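Local atomic coordinates of autophagy protein 5 (Saccharomyces cerevisiae, PDB entry 2DYO), a protein that takes part in autophagic vesicle formation and cytoplasm-to-vacuole transport, and is required for the selective degradation of nucleus and mitochondria. Residues I22-M28 / I59-F65; P83-N87 / P130-I136; A164-L168 / I191-I195. One frame throughout, in Å; residues are numbered along the deposited sequence.

Overall arrangement
Contacts 1 and 2 illustrate how loops are fastened around a ubiquitin-like fold, and contact 3 how a helical region closes on itself. Contact 1 joins two loops of the UblA domain. Contact 2, whose centre is about 21 Å from that of contact 1 with nearest atoms about 7 Å apart, ties the fourth strand of the same domain to the chain leading into helix 142-159. Contact 3 lies in the alpha-helical bundle, centre to centre about 29 Å from contact 2 and about 42 Å from contact 1. Contacts 2 and 3 both have partners on helix 142-159, which carries Lys152, the residue conjugated to ATG12 in the cell but unmodified here. No two contacts touch.

Contact 1: I22-M28 / I59-F65; sequences IDPSFLM and IKSFLSF
Ser64 N gives a hydrogen bond to Phe26 O at 2.7 Å, approaching from above the carbonyl plane, while Met28 N meets Phe62 O at 2.8 Å almost head-on, the C=O...N angle being 174°. This reciprocal pair bridges the backbones at Leu27 and Leu63, whose CA atoms are 4.6 Å apart. The same two carbonyls also receive CA-H...O contacts, from Leu63 and Leu27 respectively, so each oxygen is approached twice. A third bond involves a side chain: with chi1 at 63°, the Ser64 hydroxyl turns back over its own backbone, and its OG donates to Ser25 O at 2.8 Å.

Ile59 takes two of the apolar contacts. Leu27 CD2 lies 3.8 Å from Ile59 CB, the two side chains crossing at about a right angle, and Ile22 CG2 touches the far methyl, CD1, of Ile59. Phe26 presents CD2 to the edge of the Phe65 ring, close to CE2. The Met28 chain lies along the carbonyls, with SD 3.3 Å from Leu63 O, and its bend at chi3 turns CE back over Phe62 CA, 3.8 Å away, near Ser61 O.

Both segments are connections of the ubiquitin-like beta-grasp fold, one leaving the first strand, 15-22, the other leaving helix 52-59. Phe26 also packs on Trp56 of that helix, on Phe75, and on Leu123 and Met125 of strand 118-126, while Leu63 reaches Trp56.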
ATOM      1  N   ILE A  22       6.765  11.682 -15.872  1.00 34.67           N
ATOM      2  CA  ILE A  22       6.982  10.742 -16.966  1.00 36.36           C
ATOM      3  C   ILE A  22       8.334  11.032 -17.604  1.00 38.72           C
ATOM      4  O   ILE A  22       8.521  12.099 -18.187  1.00 38.23           O
ATOM      5  CB  ILE A  22       5.893  10.900 -18.051  1.00 35.23           C
ATOM      6  CG1 ILE A  22       4.503  10.863 -17.408  1.00 34.13           C
ATOM      7  CG2 ILE A  22       6.041   9.810 -19.104  1.00 34.59           C
ATOM      8  CD1 ILE A  22       4.218   9.606 -16.607  1.00 35.32           C
ATOM      9  N   ASP A  23       9.274  10.093 -17.498  1.00 39.49           N
ATOM     10  CA  ASP A  23      10.594  10.299 -18.088  1.00 41.21           C
ATOM     11  C   ASP A  23      10.482  10.649 -19.566  1.00 41.19           C
ATOM     12  O   ASP A  23       9.644  10.105 -20.278  1.00 38.14           O
ATOM     13  CB  ASP A  23      11.474   9.058 -17.930  1.00 42.39           C
ATOM     14  CG  ASP A  23      12.141   8.983 -16.571  1.00 45.15           C
ATOM     15  OD1 ASP A  23      13.058   8.150 -16.410  1.00 47.59           O
ATOM     16  OD2 ASP A  23      11.753   9.750 -15.661  1.00 45.97           O
ATOM     17  N   PRO A  24      11.336  11.565 -20.042  1.00 43.09           N
ATOM     18  CA  PRO A  24      11.320  11.982 -21.448  1.00 45.71           C
ATOM     19  C   PRO A  24      11.486  10.823 -22.430  1.00 46.75           C
ATOM     20  O   PRO A  24      11.107  10.929 -23.597  1.00 47.47           O
ATOM     21  CB  PRO A  24      12.465  12.996 -21.522  1.00 45.65           C
ATOM     22  CG  PRO A  24      13.397  12.543 -20.439  1.00 46.51           C
ATOM     23  CD  PRO A  24      12.446  12.206 -19.318  1.00 44.21           C
ATOM     24  N   SER A  25      12.037   9.713 -21.950  1.00 48.36           N
ATOM     25  CA  SER A  25      12.238   8.537 -22.787  1.00 49.45           C
ATOM     26  C   SER A  25      10.926   8.075 -23.426  1.00 49.76           C
ATOM     27  O   SER A  25      10.934   7.448 -24.483  1.00 49.73           O
ATOM     28  CB  SER A  25      12.842   7.399 -21.960  1.00 50.53           C
ATOM     29  OG  SER A  25      12.005   7.062 -20.866  1.00 53.00           O
ATOM     30  N   PHE A  26       9.806   8.396 -22.780  1.00 50.45           N
ATOM     31  CA  PHE A  26       8.474   8.022 -23.268  1.00 50.74           C
ATOM     32  C   PHE A  26       7.892   9.050 -24.232  1.00 51.80           C
ATOM     33  O   PHE A  26       7.009   8.735 -25.032  1.00 51.76           O
ATOM     34  CB  PHE A  26       7.472   7.901 -22.108  1.00 49.84           C
ATOM     35  CG  PHE A  26       7.696   6.723 -21.204  1.00 47.81           C
ATOM     36  CD1 PHE A  26       8.753   6.705 -20.302  1.00 47.68           C
ATOM     37  CD2 PHE A  26       6.821   5.641 -21.234  1.00 47.50           C
ATOM     38  CE1 PHE A  26       8.933   5.626 -19.440  1.00 47.31           C
ATOM     39  CE2 PHE A  26       6.992   4.560 -20.379  1.00 46.27           C
ATOM     40  CZ  PHE A  26       8.049   4.551 -19.480  1.00 46.86           C
ATOM     41  N   LEU A  27       8.388  10.279 -24.149  1.00 53.67           N
ATOM     42  CA  LEU A  27       7.855  11.370 -24.953  1.00 54.55           C
ATOM     43  C   LEU A  27       8.639  11.843 -26.172  1.00 55.09           C
ATOM     44  O   LEU A  27       9.844  11.619 -26.303  1.00 55.19           O
ATOM     45  CB  LEU A  27       7.577  12.554 -24.026  1.00 54.40           C
ATOM     46  CG  LEU A  27       6.785  12.152 -22.772  1.00 53.98           C
ATOM     47  CD1 LEU A  27       6.784  13.283 -21.758  1.00 54.79           C
ATOM     48  CD2 LEU A  27       5.364  11.770 -23.163  1.00 53.84           C
ATOM     49  N   MET A  28       7.914  12.507 -27.066  1.00 56.44           N
ATOM     50  CA  MET A  28       8.482  13.052 -28.290  1.00 57.33           C
ATOM     51  C   MET A  28       9.190  14.360 -27.968  1.00 56.82           C
ATOM     52  O   MET A  28       8.612  15.265 -27.367  1.00 56.15           O
ATOM     53  CB  MET A  28       7.376  13.285 -29.324  1.00 58.59           C
ATOM     54  CG  MET A  28       7.224  12.147 -30.334  1.00 61.24           C
ATOM     55  SD  MET A  28       5.675  12.149 -31.294  1.00 66.52           S
ATOM     56  CE  MET A  28       4.823  13.632 -30.651  1.00 63.76           C
ATOM     57  N   ILE A  59      -0.548  11.020 -22.062  1.00 41.73           N
ATOM     58  CA  ILE A  59       0.644  11.102 -22.900  1.00 42.11           C
ATOM     59  C   ILE A  59       0.530  10.381 -24.244  1.00 43.41           C
ATOM     60  O   ILE A  59       1.454  10.426 -25.055  1.00 42.19           O
ATOM     61  CB  ILE A  59       1.875  10.537 -22.155  1.00 41.15           C
ATOM     62  CG1 ILE A  59       1.684   9.042 -21.885  1.00 40.36           C
ATOM     63  CG2 ILE A  59       2.072  11.278 -20.844  1.00 40.79           C
ATOM     64  CD1 ILE A  59       2.887   8.375 -21.244  1.00 39.16           C
ATOM     65  N   LYS A  60      -0.600   9.725 -24.478  1.00 45.08           N
ATOM     66  CA  LYS A  60      -0.814   8.975 -25.711  1.00 47.94           C
ATOM     67  C   LYS A  60      -0.416   9.724 -26.982  1.00 49.03           C
ATOM     68  O   LYS A  60       0.355   9.215 -27.791  1.00 49.31           O
ATOM     69  CB  LYS A  60      -2.280   8.544 -25.807  1.00 47.90           C
ATOM     70  CG  LYS A  60      -3.265   9.686 -25.661  1.00 51.43           C
ATOM     71  CD  LYS A  60      -4.705   9.198 -25.694  1.00 52.60           C
ATOM     72  CE  LYS A  60      -5.669  10.361 -25.505  1.00 54.23           C
ATOM     73  NZ  LYS A  60      -7.096   9.940 -25.587  1.00 55.82           N
ATOM     74  N   SER A  61      -0.936  10.933 -27.147  1.00 50.55           N
ATOM     75  CA  SER A  61      -0.654  11.736 -28.332  1.00 52.28           C
ATOM     76  C   SER A  61       0.785  12.223 -28.488  1.00 53.42           C
ATOM     77  O   SER A  61       1.147  12.741 -29.544  1.00 54.11           O
ATOM     78  CB  SER A  61      -1.597  12.942 -28.369  1.00 51.90           C
ATOM     79  OG  SER A  61      -2.950  12.524 -28.420  1.00 52.32           O
ATOM     80  N   PHE A  62       1.612  12.056 -27.460  1.00 54.10           N
ATOM     81  CA  PHE A  62       2.994  12.523 -27.545  1.00 55.14           C
ATOM     82  C   PHE A  62       4.041  11.441 -27.323  1.00 55.19           C
ATOM     83  O   PHE A  62       5.223  11.745 -27.163  1.00 54.88           O
ATOM     84  CB  PHE A  62       3.232  13.658 -26.545  1.00 56.18           C
ATOM     85  CG  PHE A  62       2.257  14.794 -26.670  1.00 57.54           C
ATOM     86  CD1 PHE A  62       0.960  14.671 -26.180  1.00 58.06           C
ATOM     87  CD2 PHE A  62       2.628  15.981 -27.291  1.00 57.47           C
ATOM     88  CE1 PHE A  62       0.047  15.717 -26.305  1.00 58.13           C
ATOM     89  CE2 PHE A  62       1.724  17.033 -27.422  1.00 57.88           C
ATOM     90  CZ  PHE A  62       0.429  16.899 -26.929  1.00 58.16           C
ATOM     91  N   LEU A  63       3.616  10.182 -27.321  1.00 56.23           N
ATOM     92  CA  LEU A  63       4.547   9.081 -27.108  1.00 57.54           C
ATOM     93  C   LEU A  63       5.656   9.060 -28.148  1.00 58.78           C
ATOM     94  O   LEU A  63       5.470   9.508 -29.278  1.00 59.28           O
ATOM     95  CB  LEU A  63       3.802   7.747 -27.114  1.00 57.72           C
ATOM     96  CG  LEU A  63       2.872   7.524 -25.918  1.00 57.89           C
ATOM     97  CD1 LEU A  63       2.239   6.148 -26.019  1.00 58.35           C
ATOM     98  CD2 LEU A  63       3.664   7.651 -24.622  1.00 57.93           C
ATOM     99  N   SER A  64       6.814   8.539 -27.756  1.00 59.87           N
ATOM    100  CA  SER A  64       7.964   8.463 -28.647  1.00 61.03           C
ATOM    101  C   SER A  64       8.085   7.094 -29.304  1.00 62.41           C
ATOM    102  O   SER A  64       9.134   6.753 -29.848  1.00 63.33           O
ATOM    103  CB  SER A  64       9.247   8.760 -27.867  1.00 60.02           C
ATOM    104  OG  SER A  64       9.459   7.790 -26.856  1.00 58.76           O
ATOM    105  N   PHE A  65       7.011   6.310 -29.262  1.00 63.88           N
ATOM    106  CA  PHE A  65       7.044   4.976 -29.848  1.00 65.19           C
ATOM    107  C   PHE A  65       5.654   4.435 -30.150  1.00 66.07           C
ATOM    108  O   PHE A  65       4.645   5.013 -29.741  1.00 66.70           O
ATOM    109  CB  PHE A  65       7.758   4.020 -28.894  1.00 65.27           C
ATOM    110  CG  PHE A  65       7.020   3.791 -27.605  1.00 66.05           C
ATOM    111  CD1 PHE A  65       6.069   2.779 -27.501  1.00 66.12           C
ATOM    112  CD2 PHE A  65       7.255   4.606 -26.503  1.00 66.78           C
ATOM    113  CE1 PHE A  65       5.364   2.581 -26.317  1.00 66.54           C
ATOM    114  CE2 PHE A  65       6.553   4.416 -25.312  1.00 67.06           C
ATOM    115  CZ  PHE A  65       5.606   3.402 -25.221  1.00 66.85           C
TER

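Contact 2: P83-N87 / P130-I136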
ATOM      1  N   PRO A  83      14.328   2.018  -7.899  1.00 42.54           N
ATOM      2  CA  PRO A  83      13.139   1.253  -8.284  1.00 41.47           C
ATOM      3  C   PRO A  83      12.195   1.037  -7.105  1.00 39.26           C
ATOM      4  O   PRO A  83      12.628   0.695  -6.005  1.00 39.94           O
ATOM      5  CB  PRO A  83      13.729  -0.052  -8.808  1.00 42.05           C
ATOM      6  CG  PRO A  83      15.012   0.408  -9.438  1.00 42.18           C
ATOM      7  CD  PRO A  83      15.553   1.364  -8.395  1.00 42.97           C
ATOM      8  N   ILE A  84      10.904   1.244  -7.343  1.00 36.91           N
ATOM      9  CA  ILE A  84       9.894   1.069  -6.307  1.00 33.79           C
ATOM     10  C   ILE A  84       8.828   0.090  -6.819  1.00 32.02           C
ATOM     11  O   ILE A  84       8.204   0.323  -7.854  1.00 30.49           O
ATOM     12  CB  ILE A  84       9.275   2.447  -5.926  1.00 34.97           C
ATOM     13  CG1 ILE A  84       8.183   2.272  -4.876  1.00 37.50           C
ATOM     14  CG2 ILE A  84       8.736   3.141  -7.158  1.00 34.08           C
ATOM     15  CD1 ILE A  84       7.578   3.595  -4.416  1.00 40.79           C
ATOM     16  N   PRO A  85       8.609  -1.023  -6.090  1.00 29.51           N
ATOM     17  CA  PRO A  85       7.637  -2.077  -6.430  1.00 27.67           C
ATOM     18  C   PRO A  85       6.186  -1.609  -6.431  1.00 24.88           C
ATOM     19  O   PRO A  85       5.710  -1.062  -5.440  1.00 24.87           O
ATOM     20  CB  PRO A  85       7.868  -3.142  -5.349  1.00 27.15           C
ATOM     21  CG  PRO A  85       9.184  -2.767  -4.712  1.00 31.81           C
ATOM     22  CD  PRO A  85       9.193  -1.274  -4.763  1.00 28.00           C
ATOM     23  N   TRP A  86       5.465  -1.841  -7.525  1.00 23.17           N
ATOM     24  CA  TRP A  86       4.069  -1.422  -7.553  1.00 21.76           C
ATOM     25  C   TRP A  86       3.170  -2.377  -6.770  1.00 20.13           C
ATOM     26  O   TRP A  86       2.070  -2.002  -6.371  1.00 19.12           O
ATOM     27  CB  TRP A  86       3.541  -1.310  -8.998  1.00 23.09           C
ATOM     28  CG  TRP A  86       3.435  -2.618  -9.729  1.00 24.20           C
ATOM     29  CD1 TRP A  86       4.319  -3.119 -10.645  1.00 23.26           C
ATOM     30  CD2 TRP A  86       2.425  -3.623  -9.557  1.00 25.35           C
ATOM     31  NE1 TRP A  86       3.927  -4.377 -11.049  1.00 25.38           N
ATOM     32  CE2 TRP A  86       2.768  -4.710 -10.398  1.00 26.56           C
ATOM     33  CE3 TRP A  86       1.265  -3.712  -8.773  1.00 25.97           C
ATOM     34  CZ2 TRP A  86       1.994  -5.874 -10.474  1.00 26.19           C
ATOM     35  CZ3 TRP A  86       0.494  -4.873  -8.850  1.00 26.22           C
ATOM     36  CH2 TRP A  86       0.864  -5.937  -9.695  1.00 27.40           C
ATOM     37  N   ASN A  87       3.641  -3.600  -6.535  1.00 21.20           N
ATOM     38  CA  ASN A  87       2.827  -4.601  -5.848  1.00 20.50           C
ATOM     39  C   ASN A  87       2.716  -4.535  -4.322  1.00 22.30           C
ATOM     40  O   ASN A  87       2.516  -5.554  -3.664  1.00 20.96           O
ATOM     41  CB  ASN A  87       3.250  -6.018  -6.282  1.00 23.06           C
ATOM     42  CG  ASN A  87       4.731  -6.284  -6.088  1.00 23.19           C
ATOM     43  OD1 ASN A  87       5.122  -7.150  -5.298  1.00 28.34           O
ATOM     44  ND2 ASN A  87       5.562  -5.556  -6.815  1.00 21.31           N
ATOM     45  N   PRO A 130      15.073  -4.342 -13.514  1.00 57.27           N
ATOM     46  CA  PRO A 130      15.721  -4.362 -12.200  1.00 56.19           C
ATOM     47  C   PRO A 130      15.375  -5.588 -11.353  1.00 56.13           C
ATOM     48  O   PRO A 130      14.279  -6.143 -11.451  1.00 55.58           O
ATOM     49  CB  PRO A 130      15.234  -3.065 -11.554  1.00 55.81           C
ATOM     50  CG  PRO A 130      15.005  -2.171 -12.724  1.00 55.73           C
ATOM     51  CD  PRO A 130      14.318  -3.091 -13.698  1.00 56.67           C
ATOM     52  N   PRO A 131      16.313  -6.010 -10.493  1.00 55.53           N
ATOM     53  CA  PRO A 131      16.155  -7.167  -9.607  1.00 53.89           C
ATOM     54  C   PRO A 131      14.919  -7.139  -8.707  1.00 51.88           C
ATOM     55  O   PRO A 131      14.721  -6.204  -7.934  1.00 51.42           O
ATOM     56  CB  PRO A 131      17.462  -7.169  -8.809  1.00 55.23           C
ATOM     57  CG  PRO A 131      17.876  -5.718  -8.817  1.00 55.56           C
ATOM     58  CD  PRO A 131      17.596  -5.331 -10.241  1.00 55.06           C
ATOM     59  N   THR A 132      14.106  -8.187  -8.830  1.00 49.66           N
ATOM     60  CA  THR A 132      12.871  -8.384  -8.065  1.00 46.87           C
ATOM     61  C   THR A 132      11.703  -7.494  -8.491  1.00 43.87           C
ATOM     62  O   THR A 132      10.588  -7.639  -7.986  1.00 42.35           O
ATOM     63  CB  THR A 132      13.089  -8.199  -6.540  1.00 48.61           C
ATOM     64  OG1 THR A 132      13.147  -6.804  -6.222  1.00 49.64           O
ATOM     65  CG2 THR A 132      14.382  -8.879  -6.100  1.00 49.66           C
ATOM     66  N   ILE A 133      11.951  -6.581  -9.424  1.00 39.23           N
ATOM     67  CA  ILE A 133      10.897  -5.689  -9.888  1.00 35.80           C
ATOM     68  C   ILE A 133       9.976  -6.341 -10.918  1.00 33.19           C
ATOM     69  O   ILE A 133      10.429  -6.841 -11.950  1.00 31.89           O
ATOM     70  CB  ILE A 133      11.483  -4.399 -10.508  1.00 35.70           C
ATOM     71  CG1 ILE A 133      12.141  -3.547  -9.417  1.00 35.80           C
ATOM     72  CG2 ILE A 133      10.387  -3.617 -11.229  1.00 34.59           C
ATOM     73  CD1 ILE A 133      11.186  -3.074  -8.329  1.00 34.60           C
ATOM     74  N   ILE A 134       8.681  -6.341 -10.620  1.00 28.92           N
ATOM     75  CA  ILE A 134       7.685  -6.883 -11.531  1.00 26.98           C
ATOM     76  C   ILE A 134       7.318  -5.716 -12.437  1.00 27.27           C
ATOM     77  O   ILE A 134       6.806  -4.704 -11.963  1.00 27.38           O
ATOM     78  CB  ILE A 134       6.406  -7.320 -10.793  1.00 25.65           C
ATOM     79  CG1 ILE A 134       6.741  -8.374  -9.736  1.00 24.95           C
ATOM     80  CG2 ILE A 134       5.389  -7.852 -11.795  1.00 22.93           C
ATOM     81  CD1 ILE A 134       5.535  -8.785  -8.903  1.00 25.94           C
ATOM     82  N   PRO A 135       7.571  -5.842 -13.748  1.00 26.54           N
ATOM     83  CA  PRO A 135       7.258  -4.767 -14.696  1.00 26.18           C
ATOM     84  C   PRO A 135       5.769  -4.430 -14.794  1.00 27.26           C
ATOM     85  O   PRO A 135       4.910  -5.259 -14.494  1.00 24.85           O
ATOM     86  CB  PRO A 135       7.828  -5.297 -16.014  1.00 26.58           C
ATOM     87  CG  PRO A 135       7.627  -6.779 -15.888  1.00 26.80           C
ATOM     88  CD  PRO A 135       8.043  -7.049 -14.453  1.00 25.36           C
ATOM     89  N   ILE A 136       5.473  -3.198 -15.202  1.00 27.60           N
ATOM     90  CA  ILE A 136       4.095  -2.752 -15.366  1.00 27.87           C
ATOM     91  C   ILE A 136       3.572  -3.413 -16.637  1.00 30.79           C
ATOM     92  O   ILE A 136       4.129  -3.221 -17.716  1.00 31.72           O
ATOM     93  CB  ILE A 136       4.031  -1.219 -15.503  1.00 27.24           C
ATOM     94  CG1 ILE A 136       4.544  -0.580 -14.207  1.00 26.11           C
ATOM     95  CG2 ILE A 136       2.605  -0.776 -15.815  1.00 24.77           C
ATOM     96  CD1 ILE A 136       4.925   0.891 -14.332  1.00 26.26           C
TER
HETATM   97  O   HOH W   1       7.133  -3.391  -9.611  1.00 20.27           O
HETATM   98  O   HOH W   2       7.939  -5.476  -7.894  1.00 23.78           O
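A first torsion of 67° places the indole of Trp86 above its own backbone, between N and the carbonyl carbon, and a second of -100° turns NE1 toward Ile134, whose carbonyl O lies near the plane of the ring at its edge, 3.0 Å from NE1. Ile134 sets CG2 anti to its N (chi1 of CG1 -58°), and that methyl lies 3.8 Å from Trp86 NE1, with CZ2 next. The other branch ends in CD1, which rests against the amide of Asn87, 3.8 Å from ND2.

Pro83 and Pro85 both pack on Ile133. Its CG1 lies 3.9 Å from Pro83 CB, and its CD1 meets Pro85 CG, roughly at right angles. Pro130 CB adds a contact with Pro83 CG. Here the fourth strand of the UblA beta-grasp fold runs out beside the chain that follows its last strand, 118-126, and a type II turn from Pro130 to Ile133 presents Ile133 to the prolines.

Two waters link the segments. One, between backbones, accepts a hydrogen bond from Trp86 N and donates to Ile134 O at 2.7 Å; the other accepts from the Asn87 amide through ND2 and, at 3.0 Å, from Ile134 N. With an alanine at Trp86 a gap would probably open beside Ile134 CG2. Beyond the contact, Trp86 packs on Val49 and on Gln142 of helix 142-159.

Contact 3: A164-L168 / I191-I195; sequences AIMSL and ISNKI
Ala164 and Ile195 bring the two backbones closest, with their CA atoms 5.1 Å apart. Ala164 lies in the short helix 163-166, and Ile195 is the last residue of helix 185-195. At Leu168 the chain is extended (psi 151°). Segment 164-168 thus touches its partner at two levels: through Ala164 and Ile165 at the helix, and through Leu168 in the extended part.

The small side chain of Ala164 is consistent with the close approach. Its CB lies only 3.1 Å from Ile195 O, a tight fit between a methyl and a carbonyl oxygen. That oxygen is not left to the methyl alone, since it accepts a hydrogen bond from Asn159 ND2. No hydrogen bond joins the two segments themselves, and the rest of the contact is apolar packing.

Leu168 makes three of the side-chain contacts. Its CG stands anti to the carbonyl carbon (chi1 -64°), and the forked end reaches over to helix 185-195, where the two methyls part company. CD1 comes to 3.8 Å from Ile191 CG2 and also skims Ile195 CG1 at 4.4 Å, whereas CD2 lies 4.0 Å from Lys194 CE. The lysine bends at its third torsion (56°), so its aliphatic portion runs past the leucine while NZ forms a salt bridge with Glu172. Next to Ala164 in the chain, Ile165 CG1 meets Ile195 CD1 at 4.2 Å.

Within the alpha-helical bundle region, this packing seats the short helix against the end of a longer one. Helix 142-159 is a common neighbour: its Cys155 touches both Ala164 and Ile195, Phe148 touches Ile165 and Trp151 touches Ile195. From helix 170-182, Phe176 packs on Ile191 and Ile195.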
ATOM      1  N   ALA A 164     -12.982 -20.469   2.237  1.00 38.79           N
ATOM      2  CA  ALA A 164     -13.835 -19.290   2.300  1.00 35.48           C
ATOM      3  C   ALA A 164     -13.771 -18.404   1.058  1.00 34.43           C
ATOM      4  O   ALA A 164     -14.804 -17.942   0.566  1.00 32.71           O
ATOM      5  CB  ALA A 164     -13.490 -18.466   3.534  1.00 37.53           C
ATOM      6  N   ILE A 165     -12.568 -18.161   0.549  1.00 33.53           N
ATOM      7  CA  ILE A 165     -12.425 -17.299  -0.619  1.00 33.12           C
ATOM      8  C   ILE A 165     -12.775 -18.007  -1.927  1.00 33.78           C
ATOM      9  O   ILE A 165     -13.277 -17.383  -2.860  1.00 31.28           O
ATOM     10  CB  ILE A 165     -10.989 -16.703  -0.710  1.00 32.67           C
ATOM     11  CG1 ILE A 165     -10.950 -15.605  -1.777  1.00 32.11           C
ATOM     12  CG2 ILE A 165      -9.976 -17.792  -1.023  1.00 33.82           C
ATOM     13  CD1 ILE A 165      -9.583 -14.946  -1.931  1.00 31.72           C
ATOM     14  N   MET A 166     -12.526 -19.309  -1.989  1.00 35.09           N
ATOM     15  CA  MET A 166     -12.829 -20.077  -3.195  1.00 37.60           C
ATOM     16  C   MET A 166     -14.332 -20.272  -3.365  1.00 37.57           C
ATOM     17  O   MET A 166     -14.807 -20.593  -4.456  1.00 40.17           O
ATOM     18  CB  MET A 166     -12.135 -21.438  -3.142  1.00 39.38           C
ATOM     19  CG  MET A 166     -10.621 -21.355  -3.110  1.00 40.73           C
ATOM     20  SD  MET A 166      -9.913 -20.670  -4.621  1.00 48.54           S
ATOM     21  CE  MET A 166      -9.757 -18.948  -4.223  1.00 41.75           C
ATOM     22  N   SER A 167     -15.077 -20.065  -2.285  1.00 36.46           N
ATOM     23  CA  SER A 167     -16.526 -20.230  -2.305  1.00 34.34           C
ATOM     24  C   SER A 167     -17.281 -18.988  -2.749  1.00 33.24           C
ATOM     25  O   SER A 167     -18.497 -19.029  -2.923  1.00 32.56           O
ATOM     26  CB  SER A 167     -17.021 -20.664  -0.925  1.00 36.02           C
ATOM     27  OG  SER A 167     -16.493 -21.934  -0.590  1.00 41.27           O
ATOM     28  N   LEU A 168     -16.572 -17.877  -2.919  1.00 29.82           N
ATOM     29  CA  LEU A 168     -17.221 -16.651  -3.370  1.00 30.29           C
ATOM     30  C   LEU A 168     -17.635 -16.870  -4.822  1.00 27.69           C
ATOM     31  O   LEU A 168     -16.993 -17.639  -5.534  1.00 27.91           O
ATOM     32  CB  LEU A 168     -16.247 -15.472  -3.306  1.00 31.15           C
ATOM     33  CG  LEU A 168     -15.693 -15.030  -1.951  1.00 32.40           C
ATOM     34  CD1 LEU A 168     -14.706 -13.877  -2.168  1.00 32.14           C
ATOM     35  CD2 LEU A 168     -16.824 -14.593  -1.047  1.00 31.34           C
ATOM     36  N   ILE A 191     -17.123  -8.130   1.642  1.00 28.10           N
ATOM     37  CA  ILE A 191     -16.402  -9.297   1.152  1.00 28.41           C
ATOM     38  C   ILE A 191     -15.197  -9.698   2.002  1.00 27.90           C
ATOM     39  O   ILE A 191     -14.996 -10.886   2.268  1.00 28.39           O
ATOM     40  CB  ILE A 191     -15.949  -9.097  -0.311  1.00 29.20           C
ATOM     41  CG1 ILE A 191     -17.155  -8.739  -1.180  1.00 31.01           C
ATOM     42  CG2 ILE A 191     -15.317 -10.372  -0.844  1.00 29.96           C
ATOM     43  CD1 ILE A 191     -18.253  -9.779  -1.159  1.00 34.82           C
ATOM     44  N   SER A 192     -14.396  -8.726   2.435  1.00 27.83           N
ATOM     45  CA  SER A 192     -13.221  -9.055   3.243  1.00 28.27           C
ATOM     46  C   SER A 192     -13.626  -9.797   4.514  1.00 29.03           C
ATOM     47  O   SER A 192     -12.967 -10.755   4.926  1.00 28.91           O
ATOM     48  CB  SER A 192     -12.411  -7.791   3.581  1.00 26.66           C
ATOM     49  OG  SER A 192     -13.185  -6.805   4.247  1.00 24.45           O
ATOM     50  N   ASN A 193     -14.723  -9.371   5.129  1.00 30.45           N
ATOM     51  CA  ASN A 193     -15.200 -10.029   6.339  1.00 33.42           C
ATOM     52  C   ASN A 193     -15.664 -11.458   6.051  1.00 33.48           C
ATOM     53  O   ASN A 193     -15.457 -12.358   6.862  1.00 32.76           O
ATOM     54  CB  ASN A 193     -16.329  -9.214   6.971  1.00 35.12           C
ATOM     55  CG  ASN A 193     -15.810  -8.047   7.793  1.00 37.30           C
ATOM     56  OD1 ASN A 193     -16.565  -7.153   8.172  1.00 40.33           O
ATOM     57  ND2 ASN A 193     -14.511  -8.059   8.081  1.00 37.90           N
ATOM     58  N   LYS A 194     -16.278 -11.662   4.890  1.00 34.80           N
ATOM     59  CA  LYS A 194     -16.757 -12.984   4.492  1.00 36.29           C
ATOM     60  C   LYS A 194     -15.625 -13.987   4.353  1.00 36.17           C
ATOM     61  O   LYS A 194     -15.802 -15.170   4.639  1.00 35.27           O
ATOM     62  CB  LYS A 194     -17.489 -12.924   3.148  1.00 39.23           C
ATOM     63  CG  LYS A 194     -18.858 -12.294   3.176  1.00 43.26           C
ATOM     64  CD  LYS A 194     -19.607 -12.609   1.883  1.00 45.04           C
ATOM     65  CE  LYS A 194     -19.691 -14.117   1.652  1.00 46.33           C
ATOM     66  NZ  LYS A 194     -20.518 -14.468   0.461  1.00 47.99           N
ATOM     67  N   ILE A 195     -14.471 -13.516   3.889  1.00 35.85           N
ATOM     68  CA  ILE A 195     -13.313 -14.380   3.699  1.00 37.67           C
ATOM     69  C   ILE A 195     -12.837 -14.919   5.035  1.00 39.38           C
ATOM     70  O   ILE A 195     -12.360 -16.049   5.120  1.00 39.69           O
ATOM     71  CB  ILE A 195     -12.151 -13.623   3.021  1.00 37.72           C
ATOM     72  CG1 ILE A 195     -12.570 -13.180   1.619  1.00 39.44           C
ATOM     73  CG2 ILE A 195     -10.915 -14.518   2.953  1.00 37.87           C
ATOM     74  CD1 ILE A 195     -11.517 -12.387   0.882  1.00 37.96           C
TER